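Local coordinates for protein hemin degrading factor (Pseudomonas aeruginosa, PDB 4MF9) that binds heme, takes part in heme trafficking and probably degrades heme, at residues Q25-E30 with A41-S46; P71-L76 with H153-A158; V311-T316 with V320-A325. All blocks are in the same frame, centred on the assembly; numbering follows the deposited sequence.

Interaction 1 (Q25-E30 with A41-S46); sequences QDLRAE and ALLQVS
Leu27 reaches across to Leu42 and Leu43 with a single methyl, CD1, and that carbon makes both of the contacts here. Leu27 CD1 lies 3.9 Å from Leu42 CB and 4.1 Å from Leu43 CD2, so its partners are the root of one leucine and the outer branch of the next. The two approaches differ. Against Leu42 the side chains run at about a right angle, and CD1 meets the chain just where it leaves the backbone. Leu43 instead passes alongside Leu27 in the opposite direction, with its CG 4.2 Å from Leu27 CD1.

The torsions tell the same story. Leu27 has chi1 at -140°, well away from a staggered position, and this unusual setting is the one that delivers CD1 to both partners. In Leu43, CG stands anti to the carbonyl carbon (chi1 -52°), which carries CD2 toward the helix opposite. No hydrogen bond joins the segments; the contact is purely apolar and small, burying 109 Å² in all.

Just beyond Leu43 the chain turns out of helix 36-42 in a Schellman motif, where Gln44 has positive phi. Ser46 then serves as N-cap of helix 47-52, its OG bonded to Glu49 as well. The contact is therefore made at a helix end, near the surface. Leu43 also packs on Trp24 and Leu20, one and two turns back from Leu27 along helix 17-30, while Leu34 in the connecting loop touches Leu27. The end of helix 36-42 thus lies against the side of helix 17-30.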
loop_
_atom_site.group_PDB
_atom_site.type_symbol
_atom_site.label_atom_id
_atom_site.label_comp_id
_atom_site.label_asym_id
_atom_site.label_seq_id
_atom_site.Cartn_x
_atom_site.Cartn_y
_atom_site.Cartn_z
ATOM N N GLN A 25 15.182 -10.797 19.574
ATOM C CA GLN A 25 15.892 -12.035 19.223
ATOM C C GLN A 25 15.457 -13.218 20.084
ATOM O O GLN A 25 15.376 -14.353 19.608
ATOM C CB GLN A 25 17.408 -11.833 19.344
ATOM C CG GLN A 25 17.960 -10.749 18.435
ATOM C CD GLN A 25 17.721 -11.036 16.959
ATOM O OE1 GLN A 25 18.084 -12.097 16.457
ATOM N NE2 GLN A 25 17.110 -10.087 16.261
ATOM N N ASP A 26 15.193 -12.950 21.357
ATOM C CA ASP A 26 14.656 -13.958 22.266
ATOM C C ASP A 26 13.270 -14.422 21.807
ATOM O O ASP A 26 12.958 -15.622 21.812
ATOM C CB ASP A 26 14.577 -13.383 23.685
ATOM C CG ASP A 26 15.940 -13.265 24.346
ATOM O OD1 ASP A 26 16.899 -13.904 23.848
ATOM O OD2 ASP A 26 16.047 -12.549 25.372
ATOM N N LEU A 27 12.442 -13.460 21.408
ATOM C CA LEU A 27 11.117 -13.738 20.897
ATOM C C LEU A 27 11.171 -14.506 19.614
ATOM O O LEU A 27 10.576 -15.564 19.509
ATOM C CB LEU A 27 10.417 -12.443 20.578
ATOM C CG LEU A 27 8.940 -12.363 20.938
ATOM C CD1 LEU A 27 8.200 -11.361 20.089
ATOM C CD2 LEU A 27 8.245 -13.708 20.921
ATOM N N ARG A 28 11.956 -14.041 18.662
ATOM C CA ARG A 28 12.066 -14.743 17.422
ATOM C C ARG A 28 12.625 -16.148 17.583
ATOM O O ARG A 28 12.266 -17.044 16.850
ATOM C CB ARG A 28 12.844 -14.002 16.326
ATOM C CG ARG A 28 12.606 -14.678 14.964
ATOM C CD ARG A 28 12.892 -13.804 13.798
ATOM N NE ARG A 28 14.300 -13.456 13.822
ATOM C CZ ARG A 28 15.080 -13.273 12.770
ATOM N NH1 ARG A 28 14.612 -13.345 11.529
ATOM N NH2 ARG A 28 16.360 -13.019 12.967
ATOM N N ALA A 29 13.489 -16.361 18.551
ATOM C CA ALA A 29 13.987 -17.688 18.822
ATOM C C ALA A 29 12.863 -18.562 19.237
ATOM O O ALA A 29 12.861 -19.709 19.034
ATOM C CB ALA A 29 15.014 -17.668 19.922
ATOM N N GLU A 30 11.978 -18.015 20.033
ATOM C CA GLU A 30 10.792 -18.705 20.478
ATOM C C GLU A 30 9.730 -18.927 19.409
ATOM O O GLU A 30 9.025 -19.936 19.396
ATOM C CB GLU A 30 10.213 -18.042 21.727
ATOM C CG GLU A 30 9.215 -18.893 22.441
ATOM C CD GLU A 30 8.936 -18.438 23.878
ATOM O OE1 GLU A 30 7.777 -18.588 24.302
ATOM O OE2 GLU A 30 9.862 -17.939 24.563
ATOM N N ALA A 41 4.741 -5.503 17.856
ATOM C CA ALA A 41 3.506 -5.430 18.604
ATOM C C ALA A 41 3.553 -6.208 19.906
ATOM O O ALA A 41 3.179 -5.680 20.937
ATOM C CB ALA A 41 2.358 -5.919 17.757
ATOM N N LEU A 42 4.068 -7.417 19.855
ATOM C CA LEU A 42 4.257 -8.233 21.057
ATOM C C LEU A 42 5.239 -7.594 22.043
ATOM O O LEU A 42 5.094 -7.750 23.257
ATOM C CB LEU A 42 4.733 -9.644 20.696
ATOM C CG LEU A 42 3.699 -10.726 20.373
ATOM C CD1 LEU A 42 2.585 -10.733 21.412
ATOM C CD2 LEU A 42 3.134 -10.570 18.967
ATOM N N LEU A 43 6.226 -6.883 21.532
ATOM C CA LEU A 43 7.195 -6.168 22.364
ATOM C C LEU A 43 6.713 -4.781 22.765
ATOM O O LEU A 43 7.394 -4.019 23.388
ATOM C CB LEU A 43 8.552 -6.120 21.675
ATOM C CG LEU A 43 9.102 -7.445 21.195
ATOM C CD1 LEU A 43 10.230 -7.246 20.195
ATOM C CD2 LEU A 43 9.560 -8.235 22.399
ATOM N N GLN A 44 5.514 -4.498 22.334
ATOM C CA GLN A 44 4.887 -3.264 22.615
ATOM C C GLN A 44 5.620 -2.033 22.110
ATOM O O GLN A 44 5.590 -1.030 22.712
ATOM C CB GLN A 44 4.612 -3.227 24.103
ATOM C CG GLN A 44 3.939 -1.988 24.618
ATOM C CD GLN A 44 2.421 -2.030 24.535
ATOM O OE1 GLN A 44 1.768 -1.006 24.718
ATOM N NE2 GLN A 44 1.879 -3.188 24.215
ATOM N N VAL A 45 6.220 -2.120 20.959
ATOM C CA VAL A 45 6.834 -0.975 20.283
ATOM C C VAL A 45 6.417 -0.896 18.817
ATOM O O VAL A 45 5.789 -1.815 18.291
ATOM C CB VAL A 45 8.384 -1.016 20.349
ATOM C CG1 VAL A 45 8.877 -0.960 21.789
ATOM C CG2 VAL A 45 8.925 -2.249 19.634
ATOM N N SER A 46 6.769 0.198 18.154
ATOM C CA SER A 46 6.537 0.299 16.719
ATOM C C SER A 46 7.602 -0.493 15.961
ATOM O O SER A 46 8.695 -0.737 16.486
ATOM C CB SER A 46 6.560 1.754 16.274
ATOM O OG SER A 46 7.866 2.289 16.358
#

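Interaction 2 (P71-L76 with H153-A158); sequences PALGEL and HKVFLA
Leu73, and Leu76 of the short 3-10 segment 74-76, follow on from helix 66-72 and pack onto Val155 and Leu157 of strand 151-157, a contact against one of the large antiparallel sheets of this HemS/ChuX-type fold. Two methyl pairs do the work. Leu73 CD1 comes to 3.9 Å from Val155 CG1, the two side chains meeting at a slant, while Leu76 CD1 touches Leu157 CD1 at the same 3.9 Å with the chains at about a right angle.

Val155 carries CG1 almost eclipsed with its backbone N (chi1 -11°), an unusual setting that presents this branch to Leu73. Leu157 starts out across the contact rather than into it, and its chain bends back to bring CD1 to Leu76.

In the next shell, the bonds Gly74 N to Pro71 O, Glu75 N to Ala72 O and Leu76 N to Leu73 O keep the turn tight and space the two leucines. Tyr96 touches both Leu73 and Val155; Leu169 and Trp166 of helix 166-173 pack on Leu76 and Leu157 respectively. Two residues before Val155 on the strand, the ring of His153 has both nitrogens engaged, ND1 with Thr83 OG1 and NE2 with Tyr96 OH.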
loop_
_atom_site.group_PDB
_atom_site.type_symbol
_atom_site.label_atom_id
_atom_site.label_comp_id
_atom_site.label_asym_id
_atom_site.label_seq_id
_atom_site.Cartn_x
_atom_site.Cartn_y
_atom_site.Cartn_z
ATOM N N PRO A 71 15.263 8.056 -6.673
ATOM C CA PRO A 71 15.840 7.737 -7.987
ATOM C C PRO A 71 16.978 6.732 -7.873
ATOM O O PRO A 71 17.124 5.865 -8.739
ATOM C CB PRO A 71 16.397 9.087 -8.471
ATOM C CG PRO A 71 15.662 10.103 -7.699
ATOM C CD PRO A 71 15.385 9.486 -6.359
ATOM N N ALA A 72 17.766 6.835 -6.803
ATOM C CA ALA A 72 18.918 5.950 -6.603
ATOM C C ALA A 72 18.533 4.475 -6.507
ATOM O O ALA A 72 19.320 3.599 -6.874
ATOM C CB ALA A 72 19.716 6.373 -5.371
ATOM N N LEU A 73 17.342 4.184 -6.057
ATOM C CA LEU A 73 16.945 2.816 -5.957
ATOM C C LEU A 73 16.935 2.165 -7.305
ATOM O O LEU A 73 16.966 1.004 -7.397
ATOM C CB LEU A 73 15.596 2.669 -5.288
ATOM C CG LEU A 73 15.508 3.087 -3.849
ATOM C CD1 LEU A 73 14.109 3.014 -3.245
ATOM C CD2 LEU A 73 16.478 2.394 -2.971
ATOM N N GLY A 74 16.835 2.978 -8.333
ATOM C CA GLY A 74 16.896 2.469 -9.693
ATOM C C GLY A 74 18.240 1.840 -10.023
ATOM O O GLY A 74 18.357 1.062 -10.970
ATOM N N GLU A 75 19.250 2.173 -9.253
ATOM C CA GLU A 75 20.588 1.659 -9.421
ATOM C C GLU A 75 20.631 0.156 -9.116
ATOM O O GLU A 75 21.490 -0.523 -9.509
ATOM C CB GLU A 75 21.562 2.477 -8.567
ATOM C CG GLU A 75 21.832 3.901 -9.077
ATOM C CD GLU A 75 22.395 4.899 -8.046
ATOM O OE1 GLU A 75 22.778 4.525 -6.947
ATOM O OE2 GLU A 75 22.438 6.105 -8.347
ATOM N N LEU A 76 19.649 -0.307 -8.372
ATOM C CA LEU A 76 19.638 -1.669 -7.853
ATOM C C LEU A 76 19.098 -2.713 -8.825
ATOM O O LEU A 76 19.121 -3.902 -8.519
ATOM C CB LEU A 76 18.835 -1.723 -6.553
ATOM C CG LEU A 76 19.365 -0.795 -5.462
ATOM C CD1 LEU A 76 18.388 -0.703 -4.307
ATOM C CD2 LEU A 76 20.725 -1.270 -4.971
ATOM N N HIS A 153 6.666 1.611 3.458
ATOM C CA HIS A 153 7.042 1.062 2.164
ATOM C C HIS A 153 8.399 0.385 2.328
ATOM O O HIS A 153 9.277 0.911 3.033
ATOM C CB HIS A 153 7.194 2.229 1.186
ATOM C CG HIS A 153 7.511 1.823 -0.225
ATOM N ND1 HIS A 153 6.751 0.916 -0.932
ATOM C CD2 HIS A 153 8.491 2.237 -1.064
ATOM C CE1 HIS A 153 7.263 0.773 -2.148
ATOM N NE2 HIS A 153 8.316 1.564 -2.251
ATOM N N LYS A 154 8.594 -0.751 1.665
ATOM C CA LYS A 154 9.899 -1.430 1.726
ATOM C C LYS A 154 10.296 -1.862 0.333
ATOM O O LYS A 154 9.431 -2.224 -0.472
ATOM C CB LYS A 154 9.840 -2.677 2.619
ATOM C CG LYS A 154 9.557 -2.394 4.068
ATOM C CD LYS A 154 9.105 -3.655 4.794
ATOM C CE LYS A 154 8.993 -3.390 6.288
ATOM N NZ LYS A 154 8.381 -4.532 7.005
ATOM N N VAL A 155 11.595 -1.839 0.043
ATOM C CA VAL A 155 12.076 -2.417 -1.202
ATOM C C VAL A 155 13.181 -3.428 -0.943
ATOM O O VAL A 155 14.166 -3.145 -0.250
ATOM C CB VAL A 155 12.387 -1.359 -2.326
ATOM C CG1 VAL A 155 11.864 0.037 -1.959
ATOM C CG2 VAL A 155 13.815 -1.327 -2.713
ATOM N N PHE A 156 12.965 -4.631 -1.460
ATOM C CA PHE A 156 13.843 -5.752 -1.182
ATOM C C PHE A 156 14.694 -6.075 -2.392
ATOM O O PHE A 156 14.189 -6.148 -3.512
ATOM C CB PHE A 156 13.011 -6.973 -0.781
ATOM C CG PHE A 156 12.548 -6.945 0.647
ATOM C CD1 PHE A 156 11.408 -6.234 1.007
ATOM C CD2 PHE A 156 13.258 -7.623 1.636
ATOM C CE1 PHE A 156 10.984 -6.198 2.329
ATOM C CE2 PHE A 156 12.832 -7.596 2.952
ATOM C CZ PHE A 156 11.692 -6.883 3.300
ATOM N N LEU A 157 15.993 -6.256 -2.176
ATOM C CA LEU A 157 16.833 -6.787 -3.240
ATOM C C LEU A 157 16.464 -8.257 -3.485
ATOM O O LEU A 157 16.170 -9.000 -2.550
ATOM C CB LEU A 157 18.318 -6.620 -2.915
ATOM C CG LEU A 157 18.979 -5.313 -3.349
ATOM C CD1 LEU A 157 18.558 -4.127 -2.475
ATOM C CD2 LEU A 157 20.492 -5.488 -3.348
ATOM N N ALA A 158 16.476 -8.685 -4.711
ATOM C CA ALA A 158 16.176 -10.052 -4.996
ATOM C C ALA A 158 17.244 -10.708 -5.857
ATOM O O ALA A 158 18.304 -10.197 -5.981
ATOM C CB ALA A 158 14.810 -10.181 -5.588
#

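Interaction 3 (V311-T316 with V320-A325); sequences VRKPST and VTSWEA. With HEM (protoporphyrin IX containing Fe), chain C.
The carboxylate of Glu324 has Val311 CG2 standing over one face, 3.9 Å from CD, and the side chains cross at about a right angle. Its two oxygens go to different cations: OE2 forms a salt bridge with Lys313 NZ at 3.0 Å, and OE1 pairs with Arg228, itself a heme-binding residue. Such a charge balance would probably keep the acid ionised. The second flat group is a heme propionate: both methyls of Val320 lie over one face of it, CG1 3.9 Å from O2A and CG2 4.0 Å from O1A.

Beneath these groups runs a beta hairpin, strands 307-313 and 320-326, within the second HemS/ChuX family region and part of a large antiparallel sheet to which strands of the first also contribute. Val311 with Ser322 and Lys313 with Val320 are hydrogen-bonded pairs, with Arg312 and Thr321 the non-hydrogen-bonded pair between them. Side chains of the outer pairs share the heme-facing surface, whereas Arg312 turns to the other one, where it meets Glu355 and Glu241.

Lys313 binds heme near the other propionate, though the model is too crowded there to give the exact fit. Its chain bends at chi3 (-108°) and chi4, which turns NZ toward Glu324 OE2, and Phe217 adds a cation-pi contact. A water donates to Val320 O at 2.7 Å, hydrogen-bonds with Ser322 OG at 2.9 Å and accepts a weak bond from Lys313 NZ.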
loop_
_atom_site.group_PDB
_atom_site.type_symbol
_atom_site.label_atom_id
_atom_site.label_comp_id
_atom_site.label_asym_id
_atom_site.label_seq_id
_atom_site.Cartn_x
_atom_site.Cartn_y
_atom_site.Cartn_z
ATOM N N VAL A 311 -18.465 0.567 -7.046
ATOM C CA VAL A 311 -18.567 2.029 -7.144
ATOM C C VAL A 311 -18.440 2.460 -8.593
ATOM O O VAL A 311 -17.612 1.911 -9.326
ATOM C CB VAL A 311 -17.452 2.719 -6.329
ATOM C CG1 VAL A 311 -17.617 4.254 -6.345
ATOM C CG2 VAL A 311 -17.442 2.206 -4.898
ATOM N N ARG A 312 -19.240 3.436 -9.000
ATOM C CA ARG A 312 -19.192 3.977 -10.321
ATOM C C ARG A 312 -19.011 5.505 -10.265
ATOM O O ARG A 312 -19.777 6.187 -9.641
ATOM C CB ARG A 312 -20.397 3.581 -11.184
ATOM C CG ARG A 312 -21.012 2.223 -10.930
ATOM C CD ARG A 312 -22.260 1.981 -11.776
ATOM N NE ARG A 312 -22.742 0.649 -11.604
ATOM C CZ ARG A 312 -23.580 0.286 -10.667
ATOM N NH1 ARG A 312 -24.065 1.171 -9.843
ATOM N NH2 ARG A 312 -23.912 -0.974 -10.557
ATOM N N LYS A 313 -17.991 5.999 -10.908
ATOM C CA LYS A 313 -17.692 7.407 -10.924
ATOM C C LYS A 313 -17.597 7.939 -12.372
ATOM O O LYS A 313 -16.932 7.388 -13.169
ATOM C CB LYS A 313 -16.384 7.698 -10.178
ATOM C CG LYS A 313 -16.165 7.010 -8.861
ATOM C CD LYS A 313 -14.979 7.574 -8.094
ATOM C CE LYS A 313 -13.816 6.601 -8.109
ATOM N NZ LYS A 313 -13.836 5.549 -7.080
ATOM N N PRO A 314 -18.298 9.014 -12.674
ATOM C CA PRO A 314 -18.195 9.657 -13.973
ATOM C C PRO A 314 -16.806 10.272 -14.110
ATOM O O PRO A 314 -16.190 10.529 -13.145
ATOM C CB PRO A 314 -19.210 10.795 -13.919
ATOM C CG PRO A 314 -19.830 10.743 -12.645
ATOM C CD PRO A 314 -19.138 9.779 -11.766
ATOM N N SER A 315 -16.378 10.472 -15.338
ATOM C CA SER A 315 -15.106 11.129 -15.596
ATOM C C SER A 315 -15.095 11.548 -17.060
ATOM O O SER A 315 -15.966 11.134 -17.831
ATOM C CB SER A 315 -13.934 10.184 -15.311
ATOM O OG SER A 315 -13.777 9.227 -16.345
ATOM N N THR A 316 -14.091 12.309 -17.453
ATOM C CA THR A 316 -13.935 12.771 -18.817
ATOM C C THR A 316 -13.802 11.622 -19.773
ATOM O O THR A 316 -14.148 11.746 -20.893
ATOM C CB THR A 316 -12.732 13.711 -18.986
ATOM O OG1 THR A 316 -11.575 13.084 -18.444
ATOM C CG2 THR A 316 -12.950 14.935 -18.255
ATOM N N VAL A 320 -16.190 5.072 -14.657
ATOM C CA VAL A 320 -15.173 4.142 -14.167
ATOM C C VAL A 320 -15.755 3.308 -13.042
ATOM O O VAL A 320 -16.223 3.845 -12.040
ATOM C CB VAL A 320 -13.899 4.864 -13.640
ATOM C CG1 VAL A 320 -12.915 3.831 -13.017
ATOM C CG2 VAL A 320 -13.218 5.628 -14.749
ATOM N N THR A 321 -15.707 1.993 -13.203
ATOM C CA THR A 321 -16.233 1.085 -12.198
ATOM C C THR A 321 -15.098 0.453 -11.397
ATOM O O THR A 321 -14.097 0.031 -11.964
ATOM C CB THR A 321 -17.046 -0.033 -12.858
ATOM O OG1 THR A 321 -17.967 0.550 -13.794
ATOM C CG2 THR A 321 -17.815 -0.819 -11.810
ATOM N N SER A 322 -15.264 0.386 -10.080
ATOM C CA SER A 322 -14.256 -0.196 -9.201
ATOM C C SER A 322 -14.962 -0.963 -8.103
ATOM O O SER A 322 -16.151 -0.750 -7.869
ATOM C CB SER A 322 -13.404 0.904 -8.572
ATOM O OG SER A 322 -14.211 1.765 -7.789
ATOM N N TRP A 323 -14.231 -1.867 -7.449
ATOM C CA TRP A 323 -14.673 -2.483 -6.202
ATOM C C TRP A 323 -13.739 -1.984 -5.107
ATOM O O TRP A 323 -12.523 -1.926 -5.306
ATOM C CB TRP A 323 -14.582 -4.009 -6.282
ATOM C CG TRP A 323 -15.705 -4.649 -7.052
ATOM C CD1 TRP A 323 -16.461 -4.081 -8.043
ATOM C CD2 TRP A 323 -16.206 -5.976 -6.875
ATOM N NE1 TRP A 323 -17.394 -4.989 -8.504
ATOM C CE2 TRP A 323 -17.253 -6.159 -7.802
ATOM C CE3 TRP A 323 -15.854 -7.039 -6.033
ATOM C CZ2 TRP A 323 -17.962 -7.351 -7.900
ATOM C CZ3 TRP A 323 -16.562 -8.224 -6.132
ATOM C CH2 TRP A 323 -17.605 -8.371 -7.061
ATOM N N GLU A 324 -14.311 -1.609 -3.966
ATOM C CA GLU A 324 -13.550 -1.030 -2.865
ATOM C C GLU A 324 -13.895 -1.765 -1.567
ATOM O O GLU A 324 -15.056 -1.842 -1.162
ATOM C CB GLU A 324 -13.814 0.488 -2.792
ATOM C CG GLU A 324 -13.567 1.155 -4.153
ATOM C CD GLU A 324 -13.668 2.665 -4.161
ATOM O OE1 GLU A 324 -13.910 3.276 -3.096
ATOM O OE2 GLU A 324 -13.499 3.240 -5.257
ATOM N N ALA A 325 -12.870 -2.339 -0.943
ATOM C CA ALA A 325 -13.034 -3.089 0.300
ATOM C C ALA A 325 -12.508 -2.253 1.464
ATOM O O ALA A 325 -11.426 -1.658 1.383
ATOM C CB ALA A 325 -12.298 -4.398 0.209
HETATM C CHA HEM C . -6.531 5.852 -10.193
HETATM C CHB HEM C . -3.454 6.107 -13.784
HETATM C CHC HEM C . -1.074 9.558 -11.427
HETATM C CHD HEM C . -3.493 8.377 -7.468
HETATM C C1A HEM C . -5.940 5.689 -11.413
HETATM C C2A HEM C . -6.456 4.909 -12.487
HETATM C C3A HEM C . -5.607 5.006 -13.482
HETATM C C4A HEM C . -4.549 5.791 -13.024
HETATM C CMA HEM C . -5.745 4.325 -14.814
HETATM C CAA HEM C . -7.731 4.145 -12.549
HETATM C CBA HEM C . -8.632 4.380 -13.788
HETATM C CGA HEM C . -9.236 5.729 -13.645
HETATM O O1A HEM C . -9.272 6.517 -14.586
HETATM O O2A HEM C . -9.680 6.018 -12.566
HETATM C C1B HEM C . -2.571 7.107 -13.396
HETATM C C2B HEM C . -1.564 7.506 -14.287
HETATM C C3B HEM C . -0.872 8.480 -13.681
HETATM C C4B HEM C . -1.501 8.658 -12.353
HETATM C CMB HEM C . -1.346 6.967 -15.670
HETATM C CAB HEM C . 0.276 9.175 -14.335
HETATM C CBB HEM C . 1.293 9.700 -13.722
HETATM C C1C HEM C . -1.509 9.571 -10.155
HETATM C C2C HEM C . -1.086 10.451 -9.181
HETATM C C3C HEM C . -1.765 10.134 -8.044
HETATM C C4C HEM C . -2.622 9.031 -8.318
HETATM C CMC HEM C . -0.089 11.555 -9.356
HETATM C CAC HEM C . -1.618 10.803 -6.774
HETATM C CBC HEM C . -2.180 10.238 -5.747
HETATM C C1D HEM C . -4.570 7.586 -7.890
HETATM C C2D HEM C . -5.665 7.094 -7.000
HETATM C C3D HEM C . -6.497 6.413 -7.784
HETATM C C4D HEM C . -5.916 6.476 -9.129
HETATM C CMD HEM C . -5.871 7.292 -5.513
HETATM C CAD HEM C . -7.757 5.714 -7.347
HETATM C CBD HEM C . -8.960 6.562 -7.758
HETATM C CGD HEM C . -10.305 6.286 -7.157
HETATM O O1D HEM C . -11.213 6.163 -7.951
HETATM O O2D HEM C . -10.526 6.224 -5.958
HETATM N NA HEM C . -4.755 6.219 -11.760
HETATM N NB HEM C . -2.522 7.809 -12.255
HETATM N NC HEM C . -2.416 8.758 -9.612
HETATM N ND HEM C . -4.778 7.176 -9.132
HETATM FE FE HEM C . -3.731 7.524 -10.603
HETATM O O HOH W 1 -14.964 3.912 -9.602
#

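How the interactions relate
Of the three, interaction 3 alone belongs to the heme pocket, supplying Lys313 and Val320. Interactions 1 and 2 are structural packing away from it, on the opposite side of the chain's centre: their centres lie about 41 Å and 32 Å from that of interaction 3, and their nearest atoms about 22 Å and 19 Å from it. Their own centres are about 27 Å apart, with nearest atoms about 10 Å apart, so they do not touch. Along the chain the three follow one another. Interaction 1 joins two early helices, interaction 2 sets a helix end on the first large sheet, and interaction 3 is a hairpin of the second.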